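Local atomic coordinates of xylanase and alpha-amylase inhibitor protein (Scadoxus multiflorus, PDB entry 3MU7), a protein that probably inhibits both xylanase and alpha-amylase, and is built as a TIM barrel of the glycosyl hydrolase family 18 type. Residues C22-I32 and I60-V70; A93-L102 and L140-F150. All coordinates share one frame; numbering follows the deposited sequence. Where two conformers were deposited one is given.

How the contacts relate
Both contacts belong to one TIM barrel and follow in series along the chain: contact 1 closes before contact 2 opens, and strand 69-76, which begins in contact 1, is followed by helix 86-101 of contact 2. Their centres lie about 20 Å apart and their nearest atoms about 7 Å apart, so the two do not touch. Contact 1 pairs neighbouring barrel strands and ties the two helices that precede them, with its centre about 13 Å from that of the chain. Contact 2 lies farther out, about 17 Å from the same point, where two outer helices pack. Leu96 of contact 2 touches Leu72 and Ile74 of strand 69-76, so this strand forms a structural link between the two.

Contact 1: residues C22-I32 and I60-V70; sequences CDSGNYAYVII and IKHCQSKNVKV
Cys22 and Cys63 join by a disulfide between helices 18-23 and 56-65, near the ends that lead into neighbouring TIM-barrel strands, and beyond it strands 29-37 and 69-76 pair in parallel. The S-S bond is 2.0 Å long with a torsion of 93°, and Val68 packs against it: its CG1 branch lies 4.0 Å from Cys22 SG and 3.7 Å from Val30 CG2, filling the notch between sulfur and strand, while its CG2 branch rests on the carbonyl of Tyr27. With CG1 anti to the backbone N (chi1 -174°), Val68 can present one methyl to each side. Ile32 repeats the pattern further along, as its CD1 settles between Val70 CG1 and Ile60 CG1, bridging strand and helix. On the face opposite Val30 and Val70, Tyr29 and Lys69 lie side by side, the ring flanked by the lysine's aliphatic chain. Within the segments the strands are joined by Lys69 N to Ala28 O (3.0 Å) and Val30 N to Lys69 O (2.8 Å). Helix 56-65 ends in a Schellman motif with Asn67 at C-prime. At the outer rim, Asp23 OD1 takes two donors: Lys66 NZ, its salt-bridge partner, curls over at 2.9 Å from above the carboxylate plane, and His62 NE2 approaches on the syn side at 2.6 Å, with the carboxylate and imidazole planes 85° apart.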
loop_
_atom_site.group_PDB
_atom_site.type_symbol
_atom_site.label_atom_id
_atom_site.label_comp_id
_atom_site.label_asym_id
_atom_site.label_seq_id
_atom_site.Cartn_x
_atom_site.Cartn_y
_atom_site.Cartn_z
ATOM N N CYS A 22 -0.618 -14.741 -3.662
ATOM C CA CYS A 22 0.424 -15.113 -2.720
ATOM C C CYS A 22 1.230 -16.316 -3.183
ATOM O O CYS A 22 2.444 -16.345 -2.998
ATOM C CB CYS A 22 -0.175 -15.343 -1.342
ATOM S SG CYS A 22 -0.780 -13.783 -0.698
ATOM N N ASP A 23 0.564 -17.283 -3.808
ATOM C CA ASP A 23 1.229 -18.493 -4.310
ATOM C C ASP A 23 2.238 -18.243 -5.426
ATOM O O ASP A 23 3.073 -19.098 -5.706
ATOM C CB ASP A 23 0.196 -19.525 -4.766
ATOM C CG ASP A 23 -0.464 -20.232 -3.613
ATOM O OD1 ASP A 23 0.096 -20.229 -2.503
ATOM O OD2 ASP A 23 -1.549 -20.806 -3.841
ATOM N N SER A 24 2.172 -17.082 -6.069
ATOM C CA SER A 24 3.155 -16.738 -7.092
ATOM C C SER A 24 4.571 -16.729 -6.521
ATOM O O SER A 24 5.534 -16.976 -7.244
ATOM C CB SER A 24 2.855 -15.368 -7.696
ATOM O OG SER A 24 3.211 -14.329 -6.803
ATOM N N GLY A 25 4.697 -16.437 -5.227
ATOM C CA GLY A 25 6.005 -16.311 -4.586
ATOM C C GLY A 25 6.732 -15.031 -4.958
ATOM O O GLY A 25 7.913 -14.876 -4.644
ATOM N N ASN A 26 6.042 -14.111 -5.629
ATOM C CA ASN A 26 6.680 -12.881 -6.103
ATOM C C ASN A 26 6.649 -11.733 -5.107
ATOM O O ASN A 26 7.375 -10.749 -5.283
ATOM C CB ASN A 26 6.047 -12.414 -7.411
ATOM C CG ASN A 26 6.427 -13.275 -8.586
ATOM O OD1 ASN A 26 7.056 -14.324 -8.428
ATOM N ND2 ASN A 26 6.040 -12.843 -9.778
ATOM N N TYR A 27 5.810 -11.845 -4.080
ATOM C CA TYR A 27 5.476 -10.695 -3.244
ATOM C C TYR A 27 5.787 -10.896 -1.775
ATOM O O TYR A 27 5.498 -11.954 -1.212
ATOM C CB TYR A 27 3.991 -10.362 -3.388
ATOM C CG TYR A 27 3.490 -10.340 -4.808
ATOM C CD1 TYR A 27 2.584 -11.299 -5.255
ATOM C CD2 TYR A 27 3.933 -9.378 -5.711
ATOM C CE1 TYR A 27 2.120 -11.287 -6.546
ATOM C CE2 TYR A 27 3.465 -9.350 -7.007
ATOM C CZ TYR A 27 2.558 -10.314 -7.421
ATOM O OH TYR A 27 2.066 -10.325 -8.701
ATOM N N ALA A 28 6.336 -9.857 -1.156
ATOM C CA ALA A 28 6.566 -9.825 0.279
ATOM C C ALA A 28 5.366 -9.226 1.020
ATOM O O ALA A 28 5.128 -9.550 2.180
ATOM C CB ALA A 28 7.829 -9.030 0.584
ATOM N N TYR A 29 4.638 -8.335 0.349
ATOM C CA TYR A 29 3.448 -7.693 0.902
ATOM C C TYR A 29 2.360 -7.749 -0.141
ATOM O O TYR A 29 2.610 -7.465 -1.321
ATOM C CB TYR A 29 3.668 -6.205 1.154
ATOM C CG TYR A 29 4.609 -5.800 2.248
ATOM C CD1 TYR A 29 4.136 -5.553 3.536
ATOM C CD2 TYR A 29 5.958 -5.580 1.987
ATOM C CE1 TYR A 29 4.991 -5.135 4.555
ATOM C CE2 TYR A 29 6.825 -5.163 3.000
ATOM C CZ TYR A 29 6.331 -4.945 4.276
ATOM O OH TYR A 29 7.183 -4.537 5.278
ATOM N N VAL A 30 1.146 -8.062 0.304
ATOM C CA VAL A 30 -0.052 -7.894 -0.512
ATOM C C VAL A 30 -0.963 -6.931 0.230
ATOM O O VAL A 30 -1.242 -7.113 1.418
ATOM C CB VAL A 30 -0.755 -9.232 -0.826
ATOM C CG1 VAL A 30 -2.031 -8.981 -1.603
ATOM C CG2 VAL A 30 0.151 -10.121 -1.648
ATOM N N ILE A 31 -1.377 -5.882 -0.474
ATOM C CA ILE A 31 -2.125 -4.802 0.127
ATOM C C ILE A 31 -3.541 -4.836 -0.431
ATOM O O ILE A 31 -3.772 -4.548 -1.611
ATOM C CB ILE A 31 -1.485 -3.429 -0.178
ATOM C CG1 ILE A 31 0.028 -3.438 0.095
ATOM C CG2 ILE A 31 -2.207 -2.344 0.607
ATOM C CD1 ILE A 31 0.775 -2.291 -0.588
ATOM N N ILE A 32 -4.489 -5.213 0.420
ATOM C CA ILE A 32 -5.890 -5.265 0.015
ATOM C C ILE A 32 -6.466 -3.851 -0.022
ATOM O O ILE A 32 -6.470 -3.160 1.005
ATOM C CB ILE A 32 -6.722 -6.131 0.986
ATOM C CG1 ILE A 32 -6.198 -7.571 1.049
ATOM C CG2 ILE A 32 -8.200 -6.102 0.578
ATOM C CD1 ILE A 32 -6.722 -8.345 2.238
ATOM N N ILE A 60 -6.284 -14.864 3.302
ATOM C CA ILE A 60 -5.352 -14.067 4.092
ATOM C C ILE A 60 -4.452 -15.004 4.904
ATOM O O ILE A 60 -3.225 -14.863 4.913
ATOM C CB ILE A 60 -6.109 -13.108 5.041
ATOM C CG1 ILE A 60 -6.814 -12.003 4.251
ATOM C CG2 ILE A 60 -5.158 -12.491 6.051
ATOM C CD1 ILE A 60 -7.976 -11.362 4.996
ATOM N N LYS A 61 -5.069 -15.974 5.579
ATOM C CA LYS A 61 -4.315 -16.922 6.393
ATOM C C LYS A 61 -3.348 -17.736 5.543
ATOM O O LYS A 61 -2.219 -17.991 5.951
ATOM C CB LYS A 61 -5.254 -17.843 7.177
ATOM C CG LYS A 61 -6.046 -17.133 8.253
ATOM C CD LYS A 61 -7.061 -18.086 8.870
ATOM C CE LYS A 61 -7.928 -17.398 9.897
ATOM N NZ LYS A 61 -8.914 -18.353 10.487
ATOM N N HIS A 62 -3.785 -18.134 4.355
ATOM C CA HIS A 62 -2.896 -18.855 3.457
ATOM C C HIS A 62 -1.680 -17.996 3.081
ATOM O O HIS A 62 -0.538 -18.452 3.136
ATOM C CB HIS A 62 -3.614 -19.318 2.195
ATOM C CG HIS A 62 -2.693 -19.982 1.226
ATOM N ND1 HIS A 62 -2.149 -21.224 1.465
ATOM C CD2 HIS A 62 -2.178 -19.568 0.046
ATOM C CE1 HIS A 62 -1.355 -21.559 0.465
ATOM N NE2 HIS A 62 -1.350 -20.567 -0.407
ATOM N N CYS A 63 -1.932 -16.743 2.704
ATOM C CA CYS A 63 -0.866 -15.785 2.414
ATOM C C CYS A 63 0.125 -15.700 3.568
ATOM O O CYS A 63 1.340 -15.785 3.357
ATOM C CB CYS A 63 -1.462 -14.410 2.149
ATOM S SG CYS A 63 -2.294 -14.285 0.549
ATOM N N GLN A 64 -0.393 -15.536 4.783
ATOM C CA GLN A 64 0.455 -15.386 5.954
ATOM C C GLN A 64 1.260 -16.650 6.231
ATOM O O GLN A 64 2.416 -16.572 6.649
ATOM C CB GLN A 64 -0.384 -14.984 7.160
ATOM C CG GLN A 64 -0.951 -13.577 7.013
ATOM C CD GLN A 64 -2.003 -13.243 8.039
ATOM O OE1 GLN A 64 -2.754 -14.108 8.482
ATOM N NE2 GLN A 64 -2.079 -11.972 8.409
ATOM N N SER A 65 0.662 -17.811 5.974
ATOM C CA SER A 65 1.366 -19.086 6.130
ATOM C C SER A 65 2.530 -19.215 5.146
ATOM O O SER A 65 3.464 -19.991 5.375
ATOM C CB SER A 65 0.397 -20.264 5.986
ATOM O OG SER A 65 0.115 -20.562 4.629
ATOM N N LYS A 66 2.476 -18.446 4.061
ATOM C CA LYS A 66 3.546 -18.404 3.059
ATOM C C LYS A 66 4.493 -17.228 3.307
ATOM O O LYS A 66 5.277 -16.863 2.421
ATOM C CB LYS A 66 2.961 -18.309 1.642
ATOM C CG LYS A 66 2.059 -19.471 1.220
ATOM C CD LYS A 66 2.828 -20.773 1.046
ATOM C CE LYS A 66 3.599 -20.821 -0.268
ATOM N NZ LYS A 66 2.711 -21.025 -1.447
ATOM N N ASN A 67 4.406 -16.648 4.506
ATOM C CA ASN A 67 5.284 -15.537 4.904
ATOM C C ASN A 67 5.148 -14.368 3.929
ATOM O O ASN A 67 5.930 -13.417 3.972
ATOM C CB ASN A 67 6.754 -15.974 4.973
ATOM C CG ASN A 67 7.603 -15.007 5.770
ATOM O OD1 ASN A 67 7.165 -14.470 6.782
ATOM N ND2 ASN A 67 8.822 -14.763 5.305
ATOM N N VAL A 68 3.881 -14.107 3.491
ATOM C CA VAL A 68 3.447 -12.850 2.888
ATOM C C VAL A 68 2.667 -12.008 3.895
ATOM O O VAL A 68 1.705 -12.486 4.512
ATOM C CB VAL A 68 2.597 -13.125 1.624
ATOM C CG1 VAL A 68 2.261 -11.817 0.922
ATOM C CG2 VAL A 68 3.322 -14.060 0.675
ATOM N N LYS A 69 3.080 -10.763 4.078
ATOM C CA LYS A 69 2.344 -9.845 4.940
ATOM C C LYS A 69 1.153 -9.277 4.183
ATOM O O LYS A 69 1.267 -8.901 3.012
ATOM C CB LYS A 69 3.249 -8.720 5.433
ATOM C CG LYS A 69 4.324 -9.181 6.413
ATOM C CD LYS A 69 5.130 -8.021 6.971
ATOM C CE LYS A 69 5.918 -8.449 8.206
ATOM N NZ LYS A 69 6.742 -7.335 8.753
ATOM N N VAL A 70 0.011 -9.230 4.858
ATOM C CA VAL A 70 -1.229 -8.768 4.251
ATOM C C VAL A 70 -1.721 -7.531 4.987
ATOM O O VAL A 70 -1.951 -7.569 6.203
ATOM C CB VAL A 70 -2.318 -9.860 4.280
ATOM C CG1 VAL A 70 -3.559 -9.381 3.562
ATOM C CG2 VAL A 70 -1.808 -11.154 3.641
HETATM O O HOH W 1 3.377 -21.403 -4.278
HETATM O O HOH W 2 6.998 -10.304 4.194
HETATM O O HOH W 3 6.237 -4.433 7.798
#

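Contact 2: residues A93-L102 and L140-F150; sequences AVYLHKNFLL and LSSFRLSGSEF
His97 and Phe143 form the tight half of this helix-helix contact, an offset stack with centroids 4.0 Å apart and planes inclined by only 13°. Phe143 CD2 comes to 3.4 Å from His97 CG, and Phe143 CB also sits over the imidazole face. Leu102 CD1 lies against the opposite face, toward its rim. Keeping CG anti to the backbone N (chi1 -166°) carries the imidazole across to Phe143. A second close fit lies deeper, where Leu101 CD1 lies over the centre of the Phe150 ring in a CH-pi contact, 3.7 Å from its centroid. Leu140 CD2 reaches Ala93 O at 3.8 Å, but packing is looser where it meets Leu101 CD1 (4.2 Å) and where Val94 CG2 meets Phe143 CZ (4.3 Å). On the polar side a water lies in the imidazole plane, 2.9 Å from His97 NE2, and donates to Phe143 O and Ser148 O, joining His97 to the end of helix 133-144 and to Ser148 beyond it. Replacing His97 by alanine is likely to leave Phe143 without its stacking partner and the water without its link to helix 86-101. The two helix segments run at 37° with axes 10.4 Å apart, side by side on the barrel's outside; beneath them Leu96 touches strand 69-76 and Leu140 touches Leu152 of strand 151-154.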
loop_
_atom_site.group_PDB
_atom_site.type_symbol
_atom_site.label_atom_id
_atom_site.label_comp_id
_atom_site.label_asym_id
_atom_site.label_seq_id
_atom_site.Cartn_x
_atom_site.Cartn_y
_atom_site.Cartn_z
ATOM N N ALA A 93 -9.610 4.595 13.926
ATOM C CA ALA A 93 -8.549 3.848 14.598
ATOM C C ALA A 93 -9.096 2.647 15.365
ATOM O O ALA A 93 -8.589 1.536 15.240
ATOM C CB ALA A 93 -7.749 4.747 15.522
ATOM N N VAL A 94 -10.148 2.873 16.148
ATOM C CA VAL A 94 -10.747 1.802 16.947
ATOM C C VAL A 94 -11.374 0.736 16.048
ATOM O O VAL A 94 -11.194 -0.462 16.274
ATOM C CB VAL A 94 -11.770 2.367 17.958
ATOM C CG1 VAL A 94 -12.582 1.258 18.627
ATOM C CG2 VAL A 94 -11.049 3.203 19.012
ATOM N N TYR A 95 -12.085 1.178 15.017
ATOM C CA TYR A 95 -12.699 0.253 14.066
ATOM C C TYR A 95 -11.654 -0.660 13.424
ATOM O O TYR A 95 -11.836 -1.878 13.367
ATOM C CB TYR A 95 -13.454 1.046 13.000
ATOM C CG TYR A 95 -13.924 0.236 11.815
ATOM C CD1 TYR A 95 -15.098 -0.524 11.881
ATOM C CD2 TYR A 95 -13.204 0.230 10.618
ATOM C CE1 TYR A 95 -15.530 -1.275 10.785
ATOM C CE2 TYR A 95 -13.637 -0.508 9.529
ATOM C CZ TYR A 95 -14.790 -1.254 9.622
ATOM O OH TYR A 95 -15.195 -1.977 8.528
ATOM N N LEU A 96 -10.560 -0.069 12.942
ATOM C CA LEU A 96 -9.497 -0.844 12.314
ATOM C C LEU A 96 -8.851 -1.806 13.293
ATOM O O LEU A 96 -8.601 -2.965 12.967
ATOM C CB LEU A 96 -8.438 0.075 11.718
ATOM C CG LEU A 96 -8.886 0.924 10.531
ATOM C CD1 LEU A 96 -7.797 1.945 10.206
ATOM C CD2 LEU A 96 -9.238 0.072 9.302
ATOM N N HIS A 97 -8.591 -1.321 14.493
ATOM C CA HIS A 97 -7.944 -2.136 15.512
ATOM C C HIS A 97 -8.771 -3.334 15.928
ATOM O O HIS A 97 -8.267 -4.445 15.924
ATOM C CB HIS A 97 -7.618 -1.260 16.720
ATOM C CG HIS A 97 -6.666 -1.893 17.676
ATOM N ND1 HIS A 97 -6.880 -1.851 19.021
ATOM C CD2 HIS A 97 -5.480 -2.502 17.493
ATOM C CE1 HIS A 97 -5.881 -2.444 19.626
ATOM N NE2 HIS A 97 -5.039 -2.888 18.730
ATOM N N LYS A 98 -10.016 -3.076 16.258
ATOM C CA LYS A 98 -10.894 -4.137 16.743
ATOM C C LYS A 98 -11.222 -5.161 15.667
ATOM O O LYS A 98 -11.312 -6.355 15.946
ATOM C CB LYS A 98 -12.194 -3.551 17.294
ATOM C CG LYS A 98 -12.039 -2.825 18.619
ATOM C CD LYS A 98 -13.398 -2.436 19.177
ATOM C CE LYS A 98 -13.289 -1.873 20.585
ATOM N NZ LYS A 98 -14.630 -1.614 21.184
ATOM N N ASN A 99 -11.404 -4.702 14.433
ATOM C CA ASN A 99 -11.911 -5.580 13.381
ATOM C C ASN A 99 -10.868 -6.278 12.528
ATOM O O ASN A 99 -11.157 -7.334 11.958
ATOM C CB ASN A 99 -12.896 -4.834 12.499
ATOM C CG ASN A 99 -14.220 -4.640 13.176
ATOM O OD1 ASN A 99 -14.970 -5.598 13.359
ATOM N ND2 ASN A 99 -14.519 -3.406 13.569
ATOM N N PHE A 100 -9.671 -5.702 12.438
ATOM C CA PHE A 100 -8.644 -6.195 11.523
ATOM C C PHE A 100 -7.312 -6.492 12.191
ATOM O O PHE A 100 -6.558 -7.310 11.684
ATOM C CB PHE A 100 -8.409 -5.202 10.373
ATOM C CG PHE A 100 -9.621 -4.951 9.517
ATOM C CD1 PHE A 100 -9.968 -5.827 8.489
ATOM C CD2 PHE A 100 -10.407 -3.821 9.726
ATOM C CE1 PHE A 100 -11.094 -5.583 7.693
ATOM C CE2 PHE A 100 -11.523 -3.571 8.938
ATOM C CZ PHE A 100 -11.867 -4.452 7.919
ATOM N N LEU A 101 -7.000 -5.826 13.299
ATOM C CA LEU A 101 -5.645 -5.911 13.853
ATOM C C LEU A 101 -5.540 -6.728 15.130
ATOM O O LEU A 101 -4.441 -6.973 15.630
ATOM C CB LEU A 101 -5.068 -4.507 14.044
ATOM C CG LEU A 101 -4.993 -3.654 12.769
ATOM C CD1 LEU A 101 -4.638 -2.218 13.104
ATOM C CD2 LEU A 101 -3.998 -4.232 11.759
ATOM N N LEU A 102 -6.693 -7.143 15.641
ATOM C CA LEU A 102 -6.782 -7.982 16.827
ATOM C C LEU A 102 -7.615 -9.211 16.500
ATOM O O LEU A 102 -8.449 -9.160 15.600
ATOM C CB LEU A 102 -7.462 -7.218 17.963
ATOM C CG LEU A 102 -6.723 -6.046 18.604
ATOM C CD1 LEU A 102 -7.668 -5.338 19.557
ATOM C CD2 LEU A 102 -5.473 -6.513 19.336
ATOM N N LEU A 140 -3.349 4.652 16.082
ATOM C CA LEU A 140 -2.927 3.334 15.618
ATOM C C LEU A 140 -1.529 2.979 16.130
ATOM O O LEU A 140 -1.292 1.852 16.560
ATOM C CB LEU A 140 -2.973 3.243 14.098
ATOM C CG LEU A 140 -4.365 3.216 13.470
ATOM C CD1 LEU A 140 -4.249 3.375 11.971
ATOM C CD2 LEU A 140 -5.114 1.935 13.807
ATOM N N SER A 141 -0.618 3.947 16.100
ATOM C CA SER A 141 0.739 3.724 16.592
ATOM C C SER A 141 0.746 3.413 18.089
ATOM O O SER A 141 1.503 2.559 18.540
ATOM C CB SER A 141 1.627 4.918 16.249
ATOM O OG SER A 141 2.956 4.706 16.685
ATOM N N SER A 142 -0.115 4.089 18.846
ATOM C CA SER A 142 -0.315 3.770 20.261
ATOM C C SER A 142 -0.729 2.308 20.435
ATOM O O SER A 142 -0.217 1.610 21.311
ATOM C CB SER A 142 -1.364 4.696 20.878
ATOM O OG SER A 142 -1.578 4.386 22.248
ATOM N N PHE A 143 -1.653 1.846 19.594
ATOM C CA PHE A 143 -2.091 0.448 19.617
ATOM C C PHE A 143 -0.958 -0.521 19.258
ATOM O O PHE A 143 -0.881 -1.615 19.815
ATOM C CB PHE A 143 -3.274 0.231 18.665
ATOM C CG PHE A 143 -4.538 0.956 19.063
ATOM C CD1 PHE A 143 -4.788 1.309 20.388
ATOM C CD2 PHE A 143 -5.497 1.267 18.104
ATOM C CE1 PHE A 143 -5.962 1.971 20.739
ATOM C CE2 PHE A 143 -6.674 1.915 18.444
ATOM C CZ PHE A 143 -6.912 2.271 19.765
ATOM N N ARG A 144 -0.088 -0.109 18.335
ATOM C CA ARG A 144 1.107 -0.864 17.929
ATOM C C ARG A 144 2.012 -1.155 19.140
ATOM O O ARG A 144 2.726 -2.170 19.169
ATOM C CB ARG A 144 1.861 -0.054 16.853
ATOM C CG ARG A 144 3.055 -0.702 16.151
ATOM C CD ARG A 144 3.419 0.040 14.837
ATOM N NE ARG A 144 3.750 1.458 15.022
ATOM C CZ ARG A 144 4.172 2.286 14.060
ATOM N NH1 ARG A 144 4.325 1.861 12.810
ATOM N NH2 ARG A 144 4.436 3.555 14.349
ATOM N N LEU A 145 1.944 -0.268 20.134
ATOM C CA LEU A 145 2.771 -0.313 21.342
ATOM C C LEU A 145 2.095 -0.982 22.539
ATOM O O LEU A 145 2.731 -1.169 23.582
ATOM C CB LEU A 145 3.157 1.113 21.748
ATOM C CG LEU A 145 4.175 1.879 20.903
ATOM C CD1 LEU A 145 4.088 3.367 21.203
ATOM C CD2 LEU A 145 5.585 1.366 21.160
ATOM N N SER A 146 0.818 -1.328 22.402
ATOM C CA SER A 146 0.018 -1.791 23.542
ATOM C C SER A 146 -0.635 -3.154 23.351
ATOM O O SER A 146 -1.262 -3.685 24.271
ATOM C CB SER A 146 -1.047 -0.751 23.894
ATOM O OG SER A 146 -1.910 -0.507 22.800
ATOM N N GLY A 147 -0.503 -3.715 22.158
ATOM C CA GLY A 147 -1.039 -5.037 21.886
ATOM C C GLY A 147 -0.285 -5.707 20.768
ATOM O O GLY A 147 0.945 -5.637 20.698
ATOM N N SER A 148 -1.038 -6.354 19.887
ATOM C CA SER A 148 -0.490 -6.988 18.708
ATOM C C SER A 148 0.327 -5.983 17.903
ATOM O O SER A 148 -0.120 -4.862 17.649
ATOM C CB SER A 148 -1.628 -7.541 17.854
ATOM O OG SER A 148 -1.139 -8.351 16.804
ATOM N N GLU A 149 1.541 -6.386 17.549
ATOM C CA GLU A 149 2.406 -5.610 16.673
ATOM C C GLU A 149 1.917 -5.729 15.231
ATOM O O GLU A 149 1.630 -6.825 14.750
ATOM C CB GLU A 149 3.858 -6.096 16.815
ATOM C CG GLU A 149 4.797 -5.787 15.645
ATOM C CD GLU A 149 5.194 -4.320 15.539
ATOM O OE1 GLU A 149 4.675 -3.483 16.309
ATOM O OE2 GLU A 149 6.036 -4.002 14.672
ATOM N N PHE A 150 1.809 -4.591 14.552
ATOM C CA PHE A 150 1.457 -4.548 13.132
ATOM C C PHE A 150 2.188 -3.382 12.485
ATOM O O PHE A 150 2.722 -2.524 13.182
ATOM C CB PHE A 150 -0.055 -4.392 12.953
ATOM C CG PHE A 150 -0.627 -3.184 13.653
ATOM C CD1 PHE A 150 -0.633 -1.940 13.030
ATOM C CD2 PHE A 150 -1.143 -3.288 14.946
ATOM C CE1 PHE A 150 -1.145 -0.823 13.682
ATOM C CE2 PHE A 150 -1.661 -2.178 15.596
ATOM C CZ PHE A 150 -1.660 -0.946 14.964
HETATM O O HOH W 4 -2.309 -3.842 18.911
#